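Local coordinates for putative gamma-glutamylcyclotransferase YkqA (Bacillus subtilis, PDB 2QIK), which is a putative gamma-glutamylcyclotransferase, an enzyme that probably releases 5-oxoproline from gamma-glutamyl compounds, although its own substrate is not known, at residues A[9-15]-A[114-119]; A[24-30]-A[58-63]; A[36-40]-A[107-111]; A[43-48]-A[96-100]. All blocks are in the same frame, centred on the assembly; numbering follows the deposited sequence.

All four contacts belong to the N-terminal AIG2-like half of the chain. Contact 2 joins neighbouring strands 25-34 and 55-63 of the five-stranded antiparallel sheet, and contact 3 pairs strands 36-39 and 108-110 of a smaller three-stranded sheet. Contact 4, its centre about 9 Å from that of contact 3, sets strand 44-47 of the small sheet across strand 90-98, an outer strand of the large one. Contact 1 brings together the first and last segments of the series, the loop after strand 3-7 and helix 115-122. It meets contact 2 through Arg12 and Glu59; the centres of the two contacts lie about 13 Å apart. Tyr8, a probable substrate-binding residue, lies near Leu37, Val46 and Gly58, so both sheets appear to border the presumed site.

Contact 1. Residues A[9-15]-A[114-119]; sequences GTLRKHE and DWKEHQ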
# COMPACT_ATOMS: atom_id res chain seq x y z
N GLY A 9 10.69 4.60 -8.73
CA GLY A 9 11.02 3.70 -9.79
C GLY A 9 11.98 2.61 -9.36
O GLY A 9 11.71 1.84 -8.44
N THR A 10 13.11 2.56 -10.06
CA THR A 10 14.12 1.55 -9.82
C THR A 10 14.82 1.59 -8.50
O THR A 10 15.53 0.65 -8.14
CB THR A 10 15.22 1.54 -10.92
OG1 THR A 10 16.08 2.66 -10.76
CG2 THR A 10 14.62 1.53 -12.32
N LEU A 11 14.64 2.66 -7.74
CA LEU A 11 15.15 2.83 -6.38
C LEU A 11 14.20 2.35 -5.30
O LEU A 11 14.60 2.32 -4.14
CB LEU A 11 15.51 4.26 -6.12
CG LEU A 11 16.65 4.85 -6.96
CD1 LEU A 11 16.76 6.36 -6.73
CD2 LEU A 11 17.94 4.15 -6.62
N ARG A 12 12.95 2.03 -5.65
CA ARG A 12 12.03 1.54 -4.65
C ARG A 12 12.53 0.18 -4.08
O ARG A 12 13.32 -0.54 -4.72
CB ARG A 12 10.59 1.37 -5.18
CG ARG A 12 9.92 2.72 -5.43
CD ARG A 12 8.47 2.54 -5.91
NE ARG A 12 7.66 1.96 -4.86
CZ ARG A 12 6.39 1.74 -4.98
NH1 ARG A 12 5.70 2.10 -6.04
NH2 ARG A 12 5.72 1.12 -4.03
N LYS A 13 12.02 -0.16 -2.92
CA LYS A 13 12.44 -1.40 -2.26
C LYS A 13 12.21 -2.55 -3.20
O LYS A 13 11.20 -2.62 -3.87
CB LYS A 13 11.66 -1.55 -0.94
CG LYS A 13 12.22 -2.56 0.00
CD LYS A 13 11.27 -2.68 1.25
CE LYS A 13 11.98 -3.41 2.33
NZ LYS A 13 11.08 -3.55 3.55
N HIS A 14 13.13 -3.50 -3.23
CA HIS A 14 13.03 -4.67 -4.03
C HIS A 14 13.04 -4.42 -5.53
O HIS A 14 12.69 -5.33 -6.34
CB HIS A 14 11.80 -5.55 -3.71
CG HIS A 14 11.69 -5.84 -2.26
ND1 HIS A 14 10.62 -5.62 -1.45
CD2 HIS A 14 12.66 -6.35 -1.46
CE1 HIS A 14 10.93 -5.96 -0.21
NE2 HIS A 14 12.14 -6.44 -0.20
N GLU A 15 13.58 -3.29 -5.94
CA GLU A 15 13.77 -3.03 -7.37
C GLU A 15 15.29 -3.01 -7.63
O GLU A 15 16.12 -2.97 -6.72
CB GLU A 15 13.20 -1.65 -7.71
CG GLU A 15 11.70 -1.55 -7.48
CD GLU A 15 10.81 -2.24 -8.46
OE1 GLU A 15 11.26 -3.01 -9.34
OE2 GLU A 15 9.59 -1.97 -8.39
N ASP A 114 1.81 4.26 -10.16
CA ASP A 114 2.51 3.38 -9.24
C ASP A 114 3.26 2.34 -10.02
O ASP A 114 2.69 1.47 -10.67
CB ASP A 114 1.49 2.77 -8.25
CG ASP A 114 2.15 2.01 -7.13
OD1 ASP A 114 1.55 2.04 -6.01
OD2 ASP A 114 3.19 1.36 -7.34
N TRP A 115 4.61 2.45 -9.97
CA TRP A 115 5.44 1.57 -10.75
C TRP A 115 5.31 0.11 -10.36
O TRP A 115 5.34 -0.76 -11.21
CB TRP A 115 6.91 2.05 -10.59
CG TRP A 115 7.94 1.25 -11.27
CD1 TRP A 115 9.03 0.62 -10.68
CD2 TRP A 115 8.14 1.17 -12.62
NE1 TRP A 115 9.81 0.05 -11.59
CE2 TRP A 115 9.32 0.36 -12.82
CE3 TRP A 115 7.44 1.57 -13.72
CZ2 TRP A 115 9.83 0.00 -14.05
CZ3 TRP A 115 8.03 1.22 -15.03
CH2 TRP A 115 9.15 0.47 -15.15
N LYS A 116 5.22 -0.16 -9.07
CA LYS A 116 5.04 -1.56 -8.64
C LYS A 116 3.71 -2.11 -9.07
O LYS A 116 3.63 -3.30 -9.42
CB LYS A 116 5.24 -1.65 -7.13
CG LYS A 116 6.58 -1.52 -6.59
CD LYS A 116 6.77 -1.97 -5.20
CE LYS A 116 8.19 -1.96 -4.92
NZ LYS A 116 8.51 -2.32 -3.58
N GLU A 117 2.67 -1.32 -9.00
CA GLU A 117 1.37 -1.77 -9.48
C GLU A 117 1.46 -2.03 -10.97
O GLU A 117 0.98 -3.07 -11.45
CB GLU A 117 0.33 -0.70 -9.15
CG GLU A 117 -1.13 -1.08 -9.47
CD GLU A 117 -1.61 -0.86 -10.85
OE1 GLU A 117 -2.75 -1.32 -11.13
OE2 GLU A 117 -0.89 -0.17 -11.61
N HIS A 118 2.17 -1.20 -11.71
CA HIS A 118 2.32 -1.37 -13.13
C HIS A 118 3.06 -2.67 -13.39
O HIS A 118 2.76 -3.40 -14.35
CB HIS A 118 3.05 -0.17 -13.72
CG HIS A 118 3.57 -0.41 -15.12
ND1 HIS A 118 4.90 -0.57 -15.46
CD2 HIS A 118 2.89 -0.42 -16.27
CE1 HIS A 118 5.00 -0.75 -16.77
NE2 HIS A 118 3.79 -0.66 -17.29
N GLN A 119 4.13 -2.96 -12.65
CA GLN A 119 4.91 -4.20 -12.86
C GLN A 119 4.04 -5.43 -12.62
O GLN A 119 4.08 -6.38 -13.34
CB GLN A 119 6.11 -4.22 -11.95
CG GLN A 119 7.20 -3.16 -12.34
CD GLN A 119 8.32 -3.12 -11.36
OE1 GLN A 119 9.51 -3.24 -11.78
NE2 GLN A 119 8.02 -3.05 -10.13
O HOH W 1 6.01 4.10 -8.10
O HOH W 2 2.95 2.08 -3.71
O HOH W 3 7.32 -0.68 -2.18
O HOH W 4 12.58 -1.42 -11.65
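Arg12 starts with CG beside its backbone N (chi1 -70°) and bends at chi3 (66°), which lays its guanidinium against the aliphatic chain of Lys116 and points NH1 at Asp114. Lys116 runs extended beyond CG, and its CG lies over the centre of one guanidinium face. Arg12 NH1 donates to Asp114 OD2 at 2.9 Å, in a salt bridge that leaves the carboxylate plane 45° from the guanidinium. The same oxygen caps the helix by accepting from Glu117 N at 3.2 Å, the two donors arriving from opposite faces of the carboxylate. Past the guanidinium, Lys116 NZ reaches Lys13 O at 2.7 Å; the proximity of the two cations is probably eased by Glu59, which forms a salt bridge with Arg12 NE, and by Asp228, which pairs with Lys116 NZ. Glu15 bends at chi2 so that OE2 receives Gln119 NE2 at 2.6 Å through its syn lone pair. Water links Glu15 OE1 to Trp115 NE1, while Gly9 CA packs off-centre over the five-membered ring of Trp115, 4.2 Å from its centroid. A leucine in place of Arg12 would probably leave Asp114 without its salt-bridge partner and Glu59 without its stronger one. The arrangement ties an Asp N-capped helix to the turn-rich loop that probably binds substrate, as in other gamma-glutamylcyclotransferases.

Contact 2. Residues A[24-30]-A[58-63]; sequences SACINEQ and GEVYEA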
# COMPACT_ATOMS: atom_id res chain seq x y z
N SER A 24 20.11 3.58 3.94
CA SER A 24 19.18 4.70 4.18
C SER A 24 17.90 4.24 4.83
O SER A 24 17.27 3.28 4.40
CB SER A 24 18.79 5.34 2.84
OG SER A 24 19.89 5.88 2.14
N ALA A 25 17.48 4.92 5.87
CA ALA A 25 16.28 4.59 6.60
C ALA A 25 15.05 4.87 5.71
O ALA A 25 14.98 5.92 5.09
CB ALA A 25 16.16 5.38 7.85
N CYS A 26 14.10 3.94 5.71
CA CYS A 26 12.81 4.17 5.06
C CYS A 26 11.92 4.91 6.07
O CYS A 26 11.61 4.36 7.15
CB CYS A 26 12.16 2.88 4.60
SG CYS A 26 10.61 3.17 3.78
N ILE A 27 11.60 6.15 5.75
CA ILE A 27 10.75 6.95 6.60
C ILE A 27 9.23 6.68 6.32
O ILE A 27 8.43 6.67 7.23
CB ILE A 27 11.11 8.43 6.42
CG1 ILE A 27 12.62 8.70 6.59
CG2 ILE A 27 10.29 9.29 7.42
CD1 ILE A 27 13.14 8.18 7.95
N ASN A 28 8.89 6.51 5.05
CA ASN A 28 7.53 6.18 4.67
C ASN A 28 7.53 5.21 3.53
O ASN A 28 8.04 5.47 2.46
CB ASN A 28 6.77 7.42 4.23
CG ASN A 28 6.61 8.44 5.32
OD1 ASN A 28 5.63 8.36 6.12
ND2 ASN A 28 7.49 9.34 5.38
N GLU A 29 6.85 4.09 3.75
CA GLU A 29 6.59 3.13 2.70
C GLU A 29 5.44 3.55 1.80
O GLU A 29 5.37 3.10 0.63
CB GLU A 29 6.20 1.73 3.31
CG GLU A 29 7.29 1.14 4.18
CD GLU A 29 6.87 -0.11 4.93
OE1 GLU A 29 7.62 -0.56 5.77
OE2 GLU A 29 5.82 -0.70 4.62
N GLN A 30 4.56 4.38 2.32
CA GLN A 30 3.36 4.78 1.59
C GLN A 30 3.45 6.30 1.42
O GLN A 30 3.49 7.07 2.39
CB GLN A 30 2.09 4.43 2.33
CG GLN A 30 2.00 2.92 2.70
CD GLN A 30 2.17 1.98 1.54
OE1 GLN A 30 1.89 2.31 0.39
NE2 GLN A 30 2.61 0.73 1.86
N GLY A 58 5.18 6.37 -4.25
CA GLY A 58 6.52 5.99 -4.00
C GLY A 58 6.80 5.88 -2.51
O GLY A 58 5.91 5.64 -1.71
N GLU A 59 8.09 6.02 -2.16
CA GLU A 59 8.58 5.77 -0.82
C GLU A 59 9.53 6.89 -0.45
O GLU A 59 10.17 7.47 -1.34
CB GLU A 59 9.38 4.45 -0.81
CG GLU A 59 8.57 3.24 -1.24
CD GLU A 59 9.37 2.04 -1.66
OE1 GLU A 59 8.84 1.19 -2.44
OE2 GLU A 59 10.52 1.87 -1.34
N VAL A 60 9.60 7.22 0.86
CA VAL A 60 10.50 8.27 1.34
C VAL A 60 11.60 7.66 2.17
O VAL A 60 11.33 6.91 3.10
CB VAL A 60 9.77 9.31 2.14
CG1 VAL A 60 10.70 10.39 2.69
CG2 VAL A 60 8.61 9.96 1.35
N TYR A 61 12.84 8.00 1.83
CA TYR A 61 14.04 7.59 2.55
C TYR A 61 14.80 8.79 3.05
O TYR A 61 14.69 9.90 2.53
CB TYR A 61 14.95 6.78 1.60
CG TYR A 61 14.41 5.43 1.28
CD1 TYR A 61 13.47 5.27 0.28
CD2 TYR A 61 14.77 4.29 1.98
CE1 TYR A 61 12.89 4.09 -0.00
CE2 TYR A 61 14.19 3.08 1.72
CZ TYR A 61 13.21 2.99 0.69
OH TYR A 61 12.61 1.75 0.47
N GLU A 62 15.61 8.55 4.10
CA GLU A 62 16.54 9.56 4.56
C GLU A 62 17.93 9.23 4.00
O GLU A 62 18.53 8.24 4.37
CB GLU A 62 16.59 9.50 6.06
CG GLU A 62 17.59 10.40 6.61
CD GLU A 62 17.13 11.65 7.05
OE1 GLU A 62 16.51 12.35 6.15
OE2 GLU A 62 17.51 11.90 8.29
N ALA A 63 18.38 10.05 3.06
CA ALA A 63 19.59 9.85 2.30
C ALA A 63 20.71 10.74 2.76
O ALA A 63 20.54 11.97 2.80
CB ALA A 63 19.34 10.06 0.85
O HOH W 5 19.24 7.08 6.86
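Val60 O is gripped by two successive backbone amides, Ile27 N at 2.8 Å and Asn28 N at 3.1 Å. The bond from Asn28 is the straighter, 170° at the hydrogen against 138° for Ile27. Asn28 O in turn accepts from Val60 N at 2.8 Å, and on the other side of the irregularity Glu62 N donates to Ala25 O at 2.9 Å. Between these bonds Cys26 faces Tyr61 as a non-hydrogen-bonded pair. Its SG, anti to the backbone N (chi1 -179°), sits over the ring face, 4.4 Å from the centroid, while CB touches Tyr61 CE2 at 3.5 Å. The far end of the ring is held in position, its hydroxyl donating to Glu59 OE2 at 2.8 Å. On the face opposite Cys26 and Tyr61, the Asn28 and Val60 side chains lie alongside each other, pointing the same way. Asn28 ND2 is buried there without a polar partner in the model. Ile27 CG1 crosses to Glu62 CB at 4.1 Å, beside Leu4 of strand 3-7. Two residues, Ile27 and Asn28, set against one, Val60, make a classic beta bulge within the five-stranded antiparallel sheet of the AIG2-like fold.

Contact 3. Residues A[36-40]-A[107-111]; sequences SLFAA and FTKIS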
# COMPACT_ATOMS: atom_id res chain seq x y z
N SER A 36 2.58 12.92 -12.84
CA SER A 36 2.33 11.75 -13.67
C SER A 36 3.61 10.91 -13.77
O SER A 36 4.70 11.43 -13.82
CB SER A 36 1.95 12.19 -15.04
OG SER A 36 0.69 12.84 -15.05
N LEU A 37 3.42 9.61 -13.86
CA LEU A 37 4.47 8.59 -14.03
C LEU A 37 4.39 8.01 -15.43
O LEU A 37 3.32 7.72 -15.89
CB LEU A 37 4.21 7.48 -13.00
CG LEU A 37 5.25 6.39 -13.01
CD1 LEU A 37 6.61 6.82 -12.55
CD2 LEU A 37 4.79 5.23 -12.12
N PHE A 38 5.55 7.89 -16.06
CA PHE A 38 5.66 7.36 -17.41
C PHE A 38 6.69 6.25 -17.43
O PHE A 38 7.74 6.31 -16.80
CB PHE A 38 6.15 8.48 -18.34
CG PHE A 38 5.09 9.52 -18.63
CD1 PHE A 38 4.87 10.52 -17.78
CD2 PHE A 38 4.33 9.42 -19.79
CE1 PHE A 38 3.84 11.46 -18.08
CE2 PHE A 38 3.33 10.32 -20.06
CZ PHE A 38 3.07 11.26 -19.22
N ALA A 39 6.46 5.30 -18.28
CA ALA A 39 7.54 4.35 -18.63
C ALA A 39 8.24 4.96 -19.87
O ALA A 39 7.58 5.21 -20.84
CB ALA A 39 6.94 3.05 -19.05
N ALA A 40 9.53 5.25 -19.77
CA ALA A 40 10.40 5.75 -20.81
C ALA A 40 11.44 4.65 -20.92
O ALA A 40 11.07 3.51 -20.65
CB ALA A 40 11.04 7.12 -20.40
N PHE A 107 7.39 8.34 -24.36
CA PHE A 107 7.12 7.41 -23.26
C PHE A 107 5.62 7.22 -23.08
O PHE A 107 4.83 7.86 -23.80
CB PHE A 107 7.76 7.96 -22.05
CG PHE A 107 7.46 9.42 -21.84
CD1 PHE A 107 8.10 10.07 -20.84
CD2 PHE A 107 6.51 10.10 -22.57
CE1 PHE A 107 7.88 11.33 -20.60
CE2 PHE A 107 6.25 11.43 -22.31
CZ PHE A 107 6.91 12.03 -21.32
N THR A 108 5.21 6.34 -22.17
CA THR A 108 3.84 5.98 -22.04
C THR A 108 3.40 6.17 -20.59
O THR A 108 4.05 5.67 -19.64
CB THR A 108 3.54 4.54 -22.48
OG1 THR A 108 4.06 3.59 -21.60
CG2 THR A 108 4.28 4.20 -23.67
N LYS A 109 2.27 6.83 -20.40
CA LYS A 109 1.81 7.10 -19.06
C LYS A 109 1.33 5.82 -18.35
O LYS A 109 0.69 4.95 -18.93
CB LYS A 109 0.59 8.11 -19.11
CG LYS A 109 0.13 8.55 -17.70
CD LYS A 109 -0.83 9.75 -17.68
CE LYS A 109 -1.43 10.07 -16.28
NZ LYS A 109 -2.41 11.19 -16.35
N ILE A 110 1.64 5.74 -17.03
CA ILE A 110 1.17 4.70 -16.13
C ILE A 110 -0.00 5.29 -15.35
O ILE A 110 0.18 6.12 -14.49
CB ILE A 110 2.31 4.26 -15.14
CG1 ILE A 110 3.64 3.91 -15.84
CG2 ILE A 110 1.88 3.14 -14.33
CD1 ILE A 110 3.61 2.92 -16.93
N SER A 111 -1.23 4.88 -15.71
CA SER A 111 -2.43 5.47 -15.11
C SER A 111 -2.49 5.46 -13.62
O SER A 111 -2.95 6.40 -12.97
CB SER A 111 -3.72 4.85 -15.73
OG SER A 111 -4.12 3.73 -14.99
O HOH W 6 -0.51 13.60 -17.58
O HOH W 7 0.67 8.72 -13.87
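Strands 36-39 and 108-110 run antiparallel but strongly twisted, their axes 128° apart in direction, with Ala39 and Thr108 exchanging backbone hydrogen bonds and Ile110 N donating to Leu37 O at 2.8 Å in an almost straight bond. Between these bonded positions lies the non-hydrogen-bonded pair Phe38 and Lys109, with Phe38 CA set 3.2 Å from Thr108 O in a CA-H...O contact. The Phe38 ring is sandwiched. Phe107 stacks face to face on one side, the ring centroids 4.1 Å apart and the planes inclined by 20°, and Lys109 CG lies over the opposite face, displaced toward the rim. Phe107 reaches this place because its CG stands between the backbone N and the carbonyl carbon (chi1 48°), turning the ring back along strand 36-39; its CD1 then lies 3.5 Å from Phe38 CB. Lys109 crosses the Phe38 ring with CB 3.6 Å from CE2 and continues extended to Ser36, where a water donates to Ser36 OG and is held only weakly by Lys109 NZ. Strand 36-39 is the middle member of a three-stranded antiparallel sheet, with strand 44-47 along its other edge, and Phe107 also touches Thr45 and Val47 there. On the face away from the aromatic pair the packing is aliphatic, Leu37 CD2 meeting Ile110 CB at 4.0 Å. Leu37 also packs on Trp115 of helix 115-122 and on Tyr8, a probable substrate-binding residue.

Contact 4. Residues A[43-48]-A[96-100]; sequences GPTVVF and IYFMN
Val46 CG2 is the apolar centre, meeting Ile96 CD1 tip to tip at 4.0 Å and Phe98 CB at 3.7 Å. It lies where two sheets of the AIG2-like fold come together: strand 44-47 passes over strand 96-98 at about a right angle, their directions 100° apart, so the two are joined by side-chain packing and one side-chain-to-backbone bond, not by strand pairing. Tyr8, a probable substrate-binding residue, packs against both Val46 and Ile96, and Ile56 of strand 55-63 adjoins Val46 and Phe48. Farther along, the Phe48 ring comes from the direction opposite to Ile96 and presents its edge, CZ lying 4.0 Å from Ile96 CD1. Toward the other end, selenomethionine Met99 crosses Thr45. Its CG is pressed to 3.3 Å from Thr45 CB, tighter than usual van der Waals contact; SE lies 4.0 Å from the same Thr45 CB, and a bend at chi3 turns CE back toward Gly43. The polar edge is formed by Thr45, whose OG1 stands anti to the backbone N (chi1 -172°), which turns it to the backbone amide of Met99. Met99 N donates to Thr45 OG1 at 2.9 Å, with an angle of 163° at the hydrogen. A valine in place of Thr45 would keep the bulk but is likely to leave the Met99 amide without its acceptor. At the outer end of the selenomethionine, Met99 CE comes to 3.1 Å from Gly43 O.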
# COMPACT_ATOMS: atom_id res chain seq x y z
N GLY A 43 13.75 3.50 -18.57
CA GLY A 43 13.25 3.40 -17.17
C GLY A 43 12.04 4.29 -16.89
O GLY A 43 11.65 5.09 -17.69
N PRO A 44 11.50 4.20 -15.68
CA PRO A 44 10.39 5.10 -15.23
C PRO A 44 10.85 6.58 -15.12
O PRO A 44 11.96 6.85 -14.71
CB PRO A 44 10.05 4.50 -13.79
CG PRO A 44 11.13 3.59 -13.49
CD PRO A 44 11.97 3.30 -14.64
N THR A 45 9.97 7.54 -15.40
CA THR A 45 10.27 8.94 -15.07
C THR A 45 8.95 9.60 -14.69
O THR A 45 7.89 9.11 -14.94
CB THR A 45 11.01 9.68 -16.20
OG1 THR A 45 11.44 10.99 -15.74
CG2 THR A 45 10.09 9.88 -17.47
N VAL A 46 9.06 10.77 -14.17
CA VAL A 46 7.93 11.61 -13.80
C VAL A 46 7.94 12.85 -14.57
O VAL A 46 8.97 13.28 -15.03
CB VAL A 46 7.95 11.90 -12.30
CG1 VAL A 46 7.76 10.57 -11.59
CG2 VAL A 46 9.23 12.70 -11.82
N VAL A 47 6.72 13.37 -14.78
CA VAL A 47 6.50 14.65 -15.43
C VAL A 47 5.48 15.40 -14.66
O VAL A 47 4.46 14.83 -14.24
CB VAL A 47 5.99 14.43 -16.88
CG1 VAL A 47 5.68 15.73 -17.62
CG2 VAL A 47 7.05 13.57 -17.64
N PHE A 48 5.75 16.67 -14.49
CA PHE A 48 4.88 17.59 -13.72
C PHE A 48 4.31 18.62 -14.66
O PHE A 48 5.02 19.27 -15.42
CB PHE A 48 5.69 18.28 -12.66
CG PHE A 48 6.34 17.37 -11.70
CD1 PHE A 48 5.58 16.71 -10.78
CD2 PHE A 48 7.70 17.25 -11.73
CE1 PHE A 48 6.17 15.83 -9.94
CE2 PHE A 48 8.31 16.45 -10.80
CZ PHE A 48 7.52 15.68 -9.92
N ILE A 96 13.50 14.56 -5.54
CA ILE A 96 12.99 13.59 -6.55
C ILE A 96 13.84 13.76 -7.79
O ILE A 96 14.18 14.89 -8.16
CB ILE A 96 11.51 13.79 -6.83
CG1 ILE A 96 10.94 12.67 -7.70
CG2 ILE A 96 11.23 15.15 -7.42
CD1 ILE A 96 9.39 12.76 -7.87
N TYR A 97 14.19 12.65 -8.46
CA TYR A 97 14.92 12.64 -9.70
C TYR A 97 13.97 12.51 -10.85
O TYR A 97 13.01 11.77 -10.80
CB TYR A 97 15.95 11.48 -9.72
CG TYR A 97 17.15 11.72 -8.83
CD1 TYR A 97 18.34 12.19 -9.34
CD2 TYR A 97 17.10 11.50 -7.47
CE1 TYR A 97 19.46 12.43 -8.52
CE2 TYR A 97 18.20 11.74 -6.63
CZ TYR A 97 19.36 12.25 -7.18
OH TYR A 97 20.40 12.41 -6.31
N PHE A 98 14.30 13.16 -11.96
CA PHE A 98 13.45 13.09 -13.18
C PHE A 98 14.30 13.22 -14.41
O PHE A 98 15.33 13.87 -14.38
CB PHE A 98 12.34 14.22 -13.14
CG PHE A 98 12.91 15.62 -13.15
CD1 PHE A 98 13.05 16.33 -14.36
CD2 PHE A 98 13.20 16.29 -11.95
CE1 PHE A 98 13.51 17.64 -14.37
CE2 PHE A 98 13.69 17.58 -11.97
CZ PHE A 98 13.84 18.26 -13.18
N MSE A 99 13.87 12.58 -15.49
CA MSE A 99 14.52 12.82 -16.79
C MSE A 99 13.51 13.59 -17.64
O MSE A 99 12.39 13.04 -17.87
CB MSE A 99 14.86 11.50 -17.50
CG MSE A 99 14.03 10.21 -17.36
SE MSE A 99 13.84 8.68 -18.79
CE MSE A 99 14.11 6.92 -17.87
N ASN A 100 13.83 14.75 -18.16
CA ASN A 100 12.96 15.39 -19.22
C ASN A 100 12.86 14.57 -20.49
O ASN A 100 13.81 13.84 -20.85
CB ASN A 100 13.45 16.79 -19.58
CG ASN A 100 13.28 17.13 -21.09
OD1 ASN A 100 14.26 17.32 -21.83
ND2 ASN A 100 12.04 17.20 -21.53